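Local coordinates for protein B-agarase (Saccharophagus degradans, PDB 4BQ2) that hydrolyses agarose chains from their ends as a family 50 exo-beta-agarase, with a calcium ion bound in its N-terminal region, at residues 254-257 and 262-265. Sequence-based numbering, arbitrary orientation.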
loop_
_atom_site.group_PDB
_atom_site.type_symbol
_atom_site.label_atom_id
_atom_site.label_comp_id
_atom_site.label_asym_id
_atom_site.label_seq_id
_atom_site.Cartn_x
_atom_site.Cartn_y
_atom_site.Cartn_z
ATOM N N PRO A 254 15.360 4.036 -31.810
ATOM C CA PRO A 254 16.661 3.554 -32.270
ATOM C C PRO A 254 17.363 2.677 -31.230
ATOM O O PRO A 254 17.069 2.768 -30.032
ATOM C CB PRO A 254 17.451 4.843 -32.467
ATOM C CG PRO A 254 16.910 5.753 -31.407
ATOM C CD PRO A 254 15.453 5.389 -31.227
ATOM N N LYS A 255 18.278 1.836 -31.704
ATOM C CA LYS A 255 19.026 0.943 -30.841
ATOM C C LYS A 255 20.207 1.704 -30.269
ATOM O O LYS A 255 20.907 2.422 -30.992
ATOM C CB LYS A 255 19.432 -0.336 -31.610
ATOM C CG LYS A 255 20.298 -1.300 -30.808
ATOM C CD LYS A 255 20.101 -2.750 -31.209
ATOM C CE LYS A 255 20.977 -3.159 -32.375
ATOM N NZ LYS A 255 20.433 -4.418 -32.950
ATOM N N LEU A 256 20.406 1.599 -28.962
ATOM C CA LEU A 256 21.513 2.288 -28.302
ATOM C C LEU A 256 22.599 1.270 -27.997
ATOM O O LEU A 256 22.502 0.129 -28.423
ATOM C CB LEU A 256 21.051 2.959 -27.004
ATOM C CG LEU A 256 20.002 4.075 -26.927
ATOM C CD1 LEU A 256 20.120 5.065 -28.071
ATOM C CD2 LEU A 256 18.599 3.474 -26.858
ATOM N N LYS A 257 23.621 1.672 -27.246
ATOM C CA LYS A 257 24.737 0.766 -26.934
ATOM C C LYS A 257 24.214 -0.425 -26.118
ATOM O O LYS A 257 23.510 -0.213 -25.137
ATOM C CB LYS A 257 25.800 1.542 -26.140
ATOM C CG LYS A 257 27.114 0.774 -25.914
ATOM C CD LYS A 257 28.224 1.725 -25.431
ATOM C CE LYS A 257 29.441 0.914 -24.962
ATOM N NZ LYS A 257 29.931 -0.072 -25.950
ATOM N N PHE A 262 20.228 -4.678 -18.329
ATOM C CA PHE A 262 19.364 -3.480 -18.291
ATOM C C PHE A 262 20.125 -2.282 -17.708
ATOM O O PHE A 262 20.863 -2.446 -16.755
ATOM C CB PHE A 262 18.087 -3.721 -17.487
ATOM C CG PHE A 262 17.059 -4.523 -18.237
ATOM C CD1 PHE A 262 17.092 -5.908 -18.203
ATOM C CD2 PHE A 262 16.114 -3.890 -19.027
ATOM C CE1 PHE A 262 16.155 -6.667 -18.942
ATOM C CE2 PHE A 262 15.186 -4.620 -19.788
ATOM C CZ PHE A 262 15.201 -6.027 -19.739
ATOM N N ARG A 263 19.929 -1.091 -18.278
ATOM C CA ARG A 263 20.643 0.110 -17.823
ATOM C C ARG A 263 19.789 1.331 -18.055
ATOM O O ARG A 263 18.723 1.211 -18.636
ATOM C CB ARG A 263 22.022 0.249 -18.537
ATOM C CG ARG A 263 21.897 0.389 -20.036
ATOM C CD ARG A 263 23.270 0.400 -20.742
ATOM N NE ARG A 263 23.032 0.728 -22.140
ATOM C CZ ARG A 263 22.969 1.966 -22.619
ATOM N NH1 ARG A 263 23.160 2.998 -21.811
ATOM N NH2 ARG A 263 22.744 2.162 -23.922
ATOM N N THR A 264 20.237 2.505 -17.604
ATOM C CA THR A 264 19.420 3.730 -17.787
ATOM C C THR A 264 20.050 4.672 -18.816
ATOM O O THR A 264 21.303 4.704 -19.008
ATOM C CB THR A 264 19.241 4.521 -16.482
ATOM O OG1 THR A 264 20.519 5.006 -16.036
ATOM C CG2 THR A 264 18.593 3.670 -15.384
ATOM N N GLU A 265 19.195 5.432 -19.478
ATOM C CA GLU A 265 19.680 6.439 -20.408
ATOM C C GLU A 265 18.572 7.414 -20.728
ATOM O O GLU A 265 17.415 7.005 -20.905
ATOM C CB GLU A 265 20.136 5.795 -21.702
ATOM C CG GLU A 265 20.707 6.798 -22.685
ATOM C CD GLU A 265 21.971 6.276 -23.290
ATOM O OE1 GLU A 265 22.879 5.893 -22.515
ATOM O OE2 GLU A 265 22.024 6.215 -24.528
HETATM O O HOH W 1 23.887 4.500 -25.353
#
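The guanidinium of R263 reaches across to the carbonyl oxygen of K257, where NH2 donates a hydrogen bond (NH2 to O, 2.8 Å) and NE adds a weak, strongly bent one to the same oxygen. R263 opens strand 263-267, an edge strand of a mixed six-stranded sheet, and the bond ties it to the loop that precedes it, at the surface of the protein. NH2 lies in the carbonyl plane on a lone pair of K257 O, although that oxygen sits 22° out of the guanidinium plane. The side chain, extended from CG to NE, carries the guanidinium to the loop. Its NH1 forms a salt bridge with E265, two residues along the strand (NH1 to OE1, 3.0 Å); the oxygen lies in the guanidinium plane, while the donor approaches from above the carboxylate. A water accepts from R263 NH2 and donates to E265 OE2, with a weak third link to K257 N. The strand is held by backbone bonds of R263 to V274 and E265 to M272, and a backbone hydrogen bond between L256 and G278 holds the loop. Packing is slight: L256 CB lies near the guanidinium edge, 3.6 Å from R263 NH2, and L256 CG rests 3.8 Å from E265 OE2.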